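Local coordinates for YycN protein (Bacillus subtilis, PDB 1ON0) that probably transfers acyl groups, most likely acetyl from acetyl-CoA, as a homodimeric member of the GNAT acetyltransferase family whose substrate is not established, at residues T18-E26 against A39-F47; T57-L65 against W75-E83. All coordinates share one frame; numbering follows the deposited sequence.

Contact 1 (T18-E26 against A39-F47); sequences TYTTKHYAE and AQLLSKQVF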
loop_
_atom_site.group_PDB
_atom_site.type_symbol
_atom_site.label_atom_id
_atom_site.label_comp_id
_atom_site.label_asym_id
_atom_site.label_seq_id
_atom_site.Cartn_x
_atom_site.Cartn_y
_atom_site.Cartn_z
ATOM N N THR B 18 7.751 16.293 -22.214
ATOM C CA THR B 18 7.831 15.224 -23.199
ATOM C C THR B 18 7.000 14.038 -22.736
ATOM O O THR B 18 6.337 13.381 -23.528
ATOM C CB THR B 18 9.285 14.760 -23.389
ATOM O OG1 THR B 18 10.065 15.851 -23.885
ATOM C CG2 THR B 18 9.359 13.597 -24.362
ATOM N N TYR B 19 7.046 13.763 -21.442
ATOM C CA TYR B 19 6.292 12.655 -20.878
ATOM C C TYR B 19 4.797 12.933 -20.991
ATOM O O TYR B 19 4.088 12.243 -21.719
ATOM C CB TYR B 19 6.704 12.459 -19.416
ATOM C CG TYR B 19 5.987 11.367 -18.652
ATOM C CD1 TYR B 19 4.652 11.510 -18.262
ATOM C CD2 TYR B 19 6.669 10.214 -18.260
ATOM C CE1 TYR B 19 4.017 10.533 -17.491
ATOM C CE2 TYR B 19 6.046 9.231 -17.488
ATOM C CZ TYR B 19 4.725 9.396 -17.108
ATOM O OH TYR B 19 4.128 8.427 -16.335
ATOM N N THR B 20 4.325 13.962 -20.292
ATOM C CA THR B 20 2.903 14.299 -20.302
ATOM C C THR B 20 2.317 14.476 -21.702
ATOM O O THR B 20 1.257 13.932 -22.013
ATOM C CB THR B 20 2.607 15.575 -19.457
ATOM O OG1 THR B 20 1.203 15.859 -19.518
ATOM C CG2 THR B 20 3.382 16.776 -19.979
ATOM N N THR B 21 3.011 15.230 -22.542
ATOM C CA THR B 21 2.541 15.465 -23.904
ATOM C C THR B 21 2.286 14.164 -24.659
ATOM O O THR B 21 1.233 13.978 -25.273
ATOM C CB THR B 21 3.552 16.308 -24.719
ATOM O OG1 THR B 21 3.676 17.605 -24.132
ATOM C CG2 THR B 21 3.082 16.475 -26.154
ATOM N N LYS B 22 3.256 13.265 -24.623
ATOM C CA LYS B 22 3.127 11.990 -25.320
ATOM C C LYS B 22 1.991 11.176 -24.707
ATOM O O LYS B 22 1.255 10.470 -25.391
ATOM C CB LYS B 22 4.442 11.215 -25.219
ATOM C CG LYS B 22 4.388 9.808 -25.785
ATOM C CD LYS B 22 5.663 9.044 -25.462
ATOM C CE LYS B 22 5.932 9.007 -23.966
ATOM N NZ LYS B 22 7.168 8.226 -23.699
ATOM N N HIS B 23 1.859 11.286 -23.400
ATOM C CA HIS B 23 0.822 10.569 -22.682
ATOM C C HIS B 23 -0.579 11.109 -23.000
ATOM O O HIS B 23 -1.532 10.343 -23.177
ATOM C CB HIS B 23 1.102 10.662 -21.179
ATOM C CG HIS B 23 0.141 9.890 -20.344
ATOM N ND1 HIS B 23 0.149 8.514 -20.285
ATOM C CD2 HIS B 23 -0.911 10.293 -19.597
ATOM C CE1 HIS B 23 -0.861 8.103 -19.544
ATOM N NE2 HIS B 23 -1.523 9.165 -19.114
ATOM N N TYR B 24 -0.699 12.430 -23.060
ATOM C CA TYR B 24 -1.980 13.082 -23.348
ATOM C C TYR B 24 -2.524 12.693 -24.727
ATOM O O TYR B 24 -3.724 12.520 -24.911
ATOM C CB TYR B 24 -1.816 14.603 -23.285
ATOM C CG TYR B 24 -3.122 15.343 -23.199
ATOM C CD1 TYR B 24 -3.954 15.189 -22.088
ATOM C CD2 TYR B 24 -3.536 16.189 -24.227
ATOM C CE1 TYR B 24 -5.163 15.860 -21.998
ATOM C CE2 TYR B 24 -4.744 16.867 -24.152
ATOM C CZ TYR B 24 -5.555 16.700 -23.031
ATOM O OH TYR B 24 -6.750 17.380 -22.938
ATOM N N ALA B 25 -1.625 12.572 -25.697
ATOM C CA ALA B 25 -2.016 12.197 -27.038
ATOM C C ALA B 25 -2.603 10.791 -26.994
ATOM O O ALA B 25 -3.621 10.506 -27.629
ATOM C CB ALA B 25 -0.816 12.239 -27.966
ATOM N N GLU B 26 -1.963 9.914 -26.230
ATOM C CA GLU B 26 -2.415 8.536 -26.101
ATOM C C GLU B 26 -3.800 8.514 -25.437
ATOM O O GLU B 26 -4.652 7.707 -25.790
ATOM C CB GLU B 26 -1.373 7.762 -25.282
ATOM C CG GLU B 26 -1.711 6.325 -24.901
ATOM C CD GLU B 26 -0.736 5.776 -23.848
ATOM O OE1 GLU B 26 0.494 5.883 -24.069
ATOM O OE2 GLU B 26 -1.198 5.242 -22.809
ATOM N N ALA B 39 -3.038 13.074 -32.923
ATOM C CA ALA B 39 -2.671 13.028 -31.502
ATOM C C ALA B 39 -1.399 13.756 -31.065
ATOM O O ALA B 39 -1.463 14.747 -30.337
ATOM C CB ALA B 39 -2.599 11.574 -31.040
ATOM N N GLN B 40 -0.250 13.250 -31.499
ATOM C CA GLN B 40 1.049 13.822 -31.143
ATOM C C GLN B 40 1.159 15.327 -31.343
ATOM O O GLN B 40 1.533 16.054 -30.424
ATOM C CB GLN B 40 2.149 13.126 -31.939
ATOM C CG GLN B 40 2.414 11.699 -31.512
ATOM C CD GLN B 40 3.387 10.990 -32.444
ATOM O OE1 GLN B 40 3.000 10.471 -33.498
ATOM N NE2 GLN B 40 4.668 10.987 -32.070
ATOM N N LEU B 41 0.838 15.790 -32.545
ATOM C CA LEU B 41 0.908 17.214 -32.854
ATOM C C LEU B 41 -0.069 18.034 -32.014
ATOM O O LEU B 41 0.309 19.038 -31.404
ATOM C CB LEU B 41 0.618 17.448 -34.338
ATOM C CG LEU B 41 0.870 18.857 -34.875
ATOM C CD1 LEU B 41 2.332 19.234 -34.689
ATOM C CD2 LEU B 41 0.490 18.911 -36.344
ATOM N N LEU B 42 -1.330 17.610 -31.989
ATOM C CA LEU B 42 -2.349 18.319 -31.223
ATOM C C LEU B 42 -1.917 18.462 -29.762
ATOM O O LEU B 42 -2.170 19.490 -29.131
ATOM C CB LEU B 42 -3.685 17.570 -31.312
ATOM C CG LEU B 42 -4.291 17.456 -32.721
ATOM C CD1 LEU B 42 -5.522 16.575 -32.709
ATOM C CD2 LEU B 42 -4.627 18.848 -33.226
ATOM N N SER B 43 -1.235 17.441 -29.243
ATOM C CA SER B 43 -0.786 17.435 -27.858
ATOM C C SER B 43 0.248 18.486 -27.495
ATOM O O SER B 43 0.129 19.141 -26.466
ATOM C CB SER B 43 -0.248 16.056 -27.483
ATOM O OG SER B 43 0.047 16.006 -26.101
ATOM N N LYS B 44 1.276 18.648 -28.315
ATOM C CA LYS B 44 2.295 19.646 -28.002
ATOM C C LYS B 44 1.696 21.056 -27.972
ATOM O O LYS B 44 2.052 21.866 -27.118
ATOM C CB LYS B 44 3.444 19.590 -29.016
ATOM C CG LYS B 44 4.319 18.367 -28.872
ATOM C CD LYS B 44 5.522 18.421 -29.797
ATOM C CE LYS B 44 6.384 17.168 -29.632
ATOM N NZ LYS B 44 7.672 17.243 -30.395
ATOM N N GLN B 45 0.778 21.331 -28.897
ATOM C CA GLN B 45 0.123 22.637 -28.996
ATOM C C GLN B 45 -0.666 22.986 -27.744
ATOM O O GLN B 45 -0.541 24.088 -27.207
ATOM C CB GLN B 45 -0.808 22.676 -30.211
ATOM C CG GLN B 45 -0.086 22.800 -31.548
ATOM C CD GLN B 45 0.440 24.202 -31.815
ATOM O OE1 GLN B 45 1.261 24.409 -32.711
ATOM N NE2 GLN B 45 -0.047 25.178 -31.052
ATOM N N VAL B 46 -1.495 22.050 -27.296
ATOM C CA VAL B 46 -2.281 22.255 -26.093
ATOM C C VAL B 46 -1.368 22.641 -24.930
ATOM O O VAL B 46 -1.590 23.648 -24.276
ATOM C CB VAL B 46 -3.043 20.968 -25.684
ATOM C CG1 VAL B 46 -3.671 21.169 -24.312
ATOM C CG2 VAL B 46 -4.115 20.625 -26.713
ATOM N N PHE B 47 -0.342 21.833 -24.678
ATOM C CA PHE B 47 0.575 22.097 -23.575
ATOM C C PHE B 47 1.433 23.326 -23.806
ATOM O O PHE B 47 1.871 23.972 -22.854
ATOM C CB PHE B 47 1.468 20.884 -23.301
ATOM C CG PHE B 47 0.735 19.735 -22.675
ATOM C CD1 PHE B 47 0.453 19.727 -21.320
ATOM C CD2 PHE B 47 0.244 18.700 -23.461
ATOM C CE1 PHE B 47 -0.314 18.709 -20.763
ATOM C CE2 PHE B 47 -0.518 17.688 -22.905
ATOM C CZ PHE B 47 -0.800 17.693 -21.555
#
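Phe-47 lies against Thr-20, Thr-21 and Tyr-24, and it buries the most surface of any residue in this contact. Its ring turns an edge to the face of Tyr-24 in an offset edge-to-face pair. The centroids are 5.2 Å apart and the planes stand at 87°. Phe-47 CE2 comes within 3.4 Å of Tyr-24 CB, which sits at the rim of the Phe-47 ring and in its plane. Thr-20 CG2 lies over one face of that ring, offset toward the rim.

Thr-21 is next in buried area, and its two branches do different work. With chi1 at -64°, OG1 lies beside the backbone N, and the methyl CG2 is left anti to it. CG2 meets Lys-44 CG at 3.5 Å. OG1 lies beside Phe-47 CD2 and is hydrogen-bonded to the carbonyl of Leu-17, one turn back in its own helix.

The carbonyl O of Thr-21 accepts a hydrogen bond from Ser-43 OG. The modelled 2.5 Å between these two atoms is very short, and its exact length is doubtful. The same oxygen also takes the helical bond from Ala-25 N. Further along, the small side chain of Ala-25 lets the backbones come close. Its CB is 3.6 Å from Ala-39 CB.

The axes of the two short segments approach to 8.1 Å, and their directions differ by 129°. Trp-34, in the connection between the helices, packs on Val-46. Two consecutive helices, 10-31 and 36-50, are thus joined by a short connection and packed at a steep angle. This matches the helix pair that follows the first strand in the GNAT fold.

Contact 2 (T57-L65 against W75-E83); sequences TPHHHLWSL and WLWIHAEPE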
loop_
_atom_site.group_PDB
_atom_site.type_symbol
_atom_site.label_atom_id
_atom_site.label_comp_id
_atom_site.label_asym_id
_atom_site.label_seq_id
_atom_site.Cartn_x
_atom_site.Cartn_y
_atom_site.Cartn_z
ATOM N N THR B 57 5.284 30.441 -16.634
ATOM C CA THR B 57 3.926 30.824 -16.957
ATOM C C THR B 57 3.261 31.103 -15.615
ATOM O O THR B 57 2.994 30.188 -14.832
ATOM C CB THR B 57 3.185 29.695 -17.691
ATOM O OG1 THR B 57 3.907 29.351 -18.882
ATOM C CG2 THR B 57 1.783 30.138 -18.069
ATOM N N PRO B 58 2.981 32.380 -15.331
ATOM C CA PRO B 58 2.354 32.785 -14.072
ATOM C C PRO B 58 1.078 32.047 -13.684
ATOM O O PRO B 58 0.271 31.699 -14.540
ATOM C CB PRO B 58 2.135 34.286 -14.269
ATOM C CG PRO B 58 1.959 34.421 -15.756
ATOM C CD PRO B 58 3.044 33.513 -16.273
ATOM N N HIS B 59 0.927 31.819 -12.377
ATOM C CA HIS B 59 -0.223 31.146 -11.789
ATOM C C HIS B 59 -0.184 29.619 -11.875
ATOM O O HIS B 59 -0.969 28.918 -11.219
ATOM C CB HIS B 59 -1.517 31.670 -12.409
ATOM C CG HIS B 59 -1.709 33.139 -12.230
ATOM N ND1 HIS B 59 -1.363 33.798 -11.071
ATOM C CD2 HIS B 59 -2.208 34.081 -13.065
ATOM C CE1 HIS B 59 -1.636 35.083 -11.199
ATOM N NE2 HIS B 59 -2.150 35.280 -12.401
ATOM N N HIS B 60 0.718 29.102 -12.696
ATOM C CA HIS B 60 0.859 27.666 -12.832
ATOM C C HIS B 60 1.850 27.177 -11.809
ATOM O O HIS B 60 2.843 27.839 -11.523
ATOM C CB HIS B 60 1.344 27.307 -14.233
ATOM C CG HIS B 60 0.252 27.300 -15.253
ATOM N ND1 HIS B 60 -0.507 26.183 -15.515
ATOM C CD2 HIS B 60 -0.249 28.296 -16.021
ATOM C CE1 HIS B 60 -1.440 26.492 -16.402
ATOM N NE2 HIS B 60 -1.305 27.763 -16.723
ATOM N N HIS B 61 1.570 26.018 -11.243
ATOM C CA HIS B 61 2.460 25.464 -10.256
ATOM C C HIS B 61 2.653 23.993 -10.565
ATOM O O HIS B 61 1.743 23.175 -10.392
ATOM C CB HIS B 61 1.881 25.634 -8.855
ATOM C CG HIS B 61 1.495 27.044 -8.517
ATOM N ND1 HIS B 61 0.265 27.582 -8.843
ATOM C CD2 HIS B 61 2.151 28.009 -7.832
ATOM C CE1 HIS B 61 0.179 28.809 -8.365
ATOM N NE2 HIS B 61 1.311 29.095 -7.744
ATOM N N LEU B 62 3.833 23.658 -11.059
ATOM C CA LEU B 62 4.137 22.274 -11.371
ATOM C C LEU B 62 5.101 21.815 -10.286
ATOM O O LEU B 62 6.122 22.456 -10.027
ATOM C CB LEU B 62 4.744 22.152 -12.780
ATOM C CG LEU B 62 3.792 22.464 -13.955
ATOM C CD1 LEU B 62 3.637 23.978 -14.112
ATOM C CD2 LEU B 62 4.335 21.866 -15.244
ATOM N N TRP B 63 4.732 20.721 -9.631
ATOM C CA TRP B 63 5.503 20.140 -8.529
ATOM C C TRP B 63 5.902 18.699 -8.811
ATOM O O TRP B 63 5.193 17.969 -9.507
ATOM C CB TRP B 63 4.657 20.119 -7.246
ATOM C CG TRP B 63 4.319 21.459 -6.640
ATOM C CD1 TRP B 63 5.185 22.326 -6.048
ATOM C CD2 TRP B 63 3.020 22.053 -6.536
ATOM N NE1 TRP B 63 4.508 23.423 -5.575
ATOM C CE2 TRP B 63 3.177 23.282 -5.859
ATOM C CE3 TRP B 63 1.733 21.663 -6.944
ATOM C CZ2 TRP B 63 2.102 24.131 -5.583
ATOM C CZ3 TRP B 63 0.661 22.509 -6.668
ATOM C CH2 TRP B 63 0.855 23.727 -5.991
ATOM N N SER B 64 7.034 18.286 -8.260
ATOM C CA SER B 64 7.477 16.906 -8.396
ATOM C C SER B 64 7.103 16.321 -7.047
ATOM O O SER B 64 7.459 16.894 -6.015
ATOM C CB SER B 64 8.985 16.829 -8.551
ATOM O OG SER B 64 9.600 17.336 -7.391
ATOM N N LEU B 65 6.369 15.210 -7.037
ATOM C CA LEU B 65 5.985 14.582 -5.769
ATOM C C LEU B 65 7.098 13.638 -5.335
ATOM O O LEU B 65 7.459 12.725 -6.072
ATOM C CB LEU B 65 4.685 13.787 -5.935
ATOM C CG LEU B 65 3.570 14.584 -6.613
ATOM C CD1 LEU B 65 2.424 13.667 -7.014
ATOM C CD2 LEU B 65 3.112 15.689 -5.669
ATOM N N TRP B 75 4.120 13.567 -10.249
ATOM C CA TRP B 75 4.052 14.970 -10.648
ATOM C C TRP B 75 2.684 15.543 -10.280
ATOM O O TRP B 75 1.709 14.810 -10.105
ATOM C CB TRP B 75 4.236 15.048 -12.164
ATOM C CG TRP B 75 3.189 14.246 -12.898
ATOM C CD1 TRP B 75 1.946 14.684 -13.297
ATOM C CD2 TRP B 75 3.253 12.856 -13.258
ATOM N NE1 TRP B 75 1.248 13.660 -13.872
ATOM C CE2 TRP B 75 2.019 12.525 -13.863
ATOM C CE3 TRP B 75 4.229 11.856 -13.121
ATOM C CZ2 TRP B 75 1.736 11.230 -14.342
ATOM C CZ3 TRP B 75 3.949 10.569 -13.595
ATOM C CH2 TRP B 75 2.709 10.267 -14.195
ATOM N N LEU B 76 2.604 16.858 -10.186
ATOM C CA LEU B 76 1.348 17.513 -9.851
ATOM C C LEU B 76 1.415 18.894 -10.478
ATOM O O LEU B 76 2.350 19.642 -10.233
ATOM C CB LEU B 76 1.219 17.645 -8.338
ATOM C CG LEU B 76 -0.167 17.803 -7.713
ATOM C CD1 LEU B 76 -0.039 18.766 -6.546
ATOM C CD2 LEU B 76 -1.196 18.305 -8.719
ATOM N N TRP B 77 0.433 19.227 -11.295
ATOM C CA TRP B 77 0.412 20.525 -11.934
ATOM C C TRP B 77 -0.951 21.159 -11.767
ATOM O O TRP B 77 -1.944 20.630 -12.252
ATOM C CB TRP B 77 0.773 20.373 -13.422
ATOM C CG TRP B 77 0.439 21.550 -14.294
ATOM C CD1 TRP B 77 0.172 22.825 -13.887
ATOM C CD2 TRP B 77 0.361 21.562 -15.720
ATOM N NE1 TRP B 77 -0.069 23.626 -14.963
ATOM C CE2 TRP B 77 0.039 22.882 -16.109
ATOM C CE3 TRP B 77 0.539 20.586 -16.716
ATOM C CZ2 TRP B 77 -0.119 23.255 -17.455
ATOM C CZ3 TRP B 77 0.386 20.959 -18.053
ATOM C CH2 TRP B 77 0.061 22.283 -18.408
ATOM N N ILE B 78 -1.008 22.284 -11.057
ATOM C CA ILE B 78 -2.280 22.967 -10.875
ATOM C C ILE B 78 -2.204 24.405 -11.349
ATOM O O ILE B 78 -1.127 24.999 -11.427
ATOM C CB ILE B 78 -2.759 22.979 -9.400
ATOM C CG1 ILE B 78 -1.973 23.998 -8.590
ATOM C CG2 ILE B 78 -2.621 21.592 -8.803
ATOM C CD1 ILE B 78 -2.476 24.154 -7.167
ATOM N N HIS B 79 -3.364 24.952 -11.666
ATOM C CA HIS B 79 -3.481 26.329 -12.125
ATOM C C HIS B 79 -4.399 27.062 -11.173
ATOM O O HIS B 79 -5.440 26.532 -10.794
ATOM C CB HIS B 79 -4.103 26.367 -13.512
ATOM C CG HIS B 79 -4.452 27.744 -13.984
ATOM N ND1 HIS B 79 -3.503 28.717 -14.198
ATOM C CD2 HIS B 79 -5.642 28.292 -14.323
ATOM C CE1 HIS B 79 -4.093 29.808 -14.656
ATOM N NE2 HIS B 79 -5.389 29.576 -14.740
ATOM N N ALA B 80 -4.025 28.277 -10.796
ATOM C CA ALA B 80 -4.847 29.079 -9.897
ATOM C C ALA B 80 -5.285 30.373 -10.577
ATOM O O ALA B 80 -4.728 31.428 -10.303
ATOM C CB ALA B 80 -4.059 29.403 -8.626
ATOM N N GLU B 81 -6.283 30.297 -11.455
ATOM C CA GLU B 81 -6.767 31.478 -12.182
ATOM C C GLU B 81 -6.735 32.782 -11.386
ATOM O O GLU B 81 -6.762 32.779 -10.152
ATOM C CB GLU B 81 -8.189 31.240 -12.708
ATOM C CG GLU B 81 -8.244 30.702 -14.132
ATOM C CD GLU B 81 -9.102 29.454 -14.261
ATOM O OE1 GLU B 81 -9.353 29.023 -15.403
ATOM O OE2 GLU B 81 -9.520 28.901 -13.223
ATOM N N PRO B 82 -6.668 33.921 -12.092
ATOM C CA PRO B 82 -6.631 35.233 -11.440
ATOM C C PRO B 82 -7.931 35.611 -10.739
ATOM O O PRO B 82 -9.001 35.607 -11.350
ATOM C CB PRO B 82 -6.290 36.177 -12.592
ATOM C CG PRO B 82 -6.928 35.507 -13.772
ATOM C CD PRO B 82 -6.558 34.057 -13.556
ATOM N N GLU B 83 -7.825 35.929 -9.450
ATOM C CA GLU B 83 -8.978 36.326 -8.649
ATOM C C GLU B 83 -10.210 35.487 -8.963
ATOM O O GLU B 83 -11.265 36.027 -9.301
ATOM C CB GLU B 83 -9.302 37.802 -8.899
ATOM C CG GLU B 83 -8.165 38.750 -8.577
ATOM C CD GLU B 83 -7.758 38.695 -7.117
ATOM O OE1 GLU B 83 -8.584 39.074 -6.260
ATOM O OE2 GLU B 83 -6.619 38.266 -6.826
#
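Trp-77 NE1 donates a 2.7 Å hydrogen bond to His-60 ND1. The bond lies close to both ring planes, and its angle at the hydrogen is 157°. The two rings meet rim to rim. His-79 ND1 lies over one face of the His-60 ring. The three rings make an aromatic cluster, with His-60 and His-79 oblique to each other.

Leu-62 covers one face of the Trp-77 indole. Its CG sits 3.8 Å from the centroid of the five-membered ring, a CH-pi contact. Trp-77 has CG anti to the backbone N (chi1 164°), which lays the indole alongside Leu-62.

On the other face Trp-63, Leu-76 and Ile-78 make an apolar patch, with His-61 beside it. Trp-63 CE3 touches Leu-76 CD1 at 3.4 Å. Trp-63 CH2, on the far edge of the indole, meets Ile-78 CD1 at 3.6 Å.

Two antiparallel hydrogen-bonded pairs, His-61 with Ile-78 and Trp-63 with Leu-76, set the register. Trp-63 N to Leu-76 O is 2.7 Å and nearly straight at 173°. Beyond the strand pairs, Ala-80 N bonds to His-59 O at 3.2 Å.

The indole N-H requires a lone pair on His-60 ND1. A neutral His-60 would therefore carry its proton on NE2, and the bond fixes how its ring is turned.

How the contacts relate
Contact 1 joins two helices mainly through side chains, with one hydrogen bond to a backbone carbonyl. Contact 2 joins two neighbouring strands through a backbone ladder backed by side chains. Both are partly buried, but the hairpin of contact 2 lies nearer the centre of the chain, about 10 Å against 13 Å between centres. Contact 1 holds the helix pair 10-31 and 36-50, and the second helix leads on to strand 60-66. Contacts 1 and 2 meet directly although their centres are about 18 Å apart. Phe-47 CD1 packs at 3.5 Å on Trp-77 CZ3, and Tyr-19 meets Trp-75. Aromatic rings thus join the helical layer to the sheet. Tyr-19 also reaches Glu-98 of the second subunit, while no other chain touches contact 2.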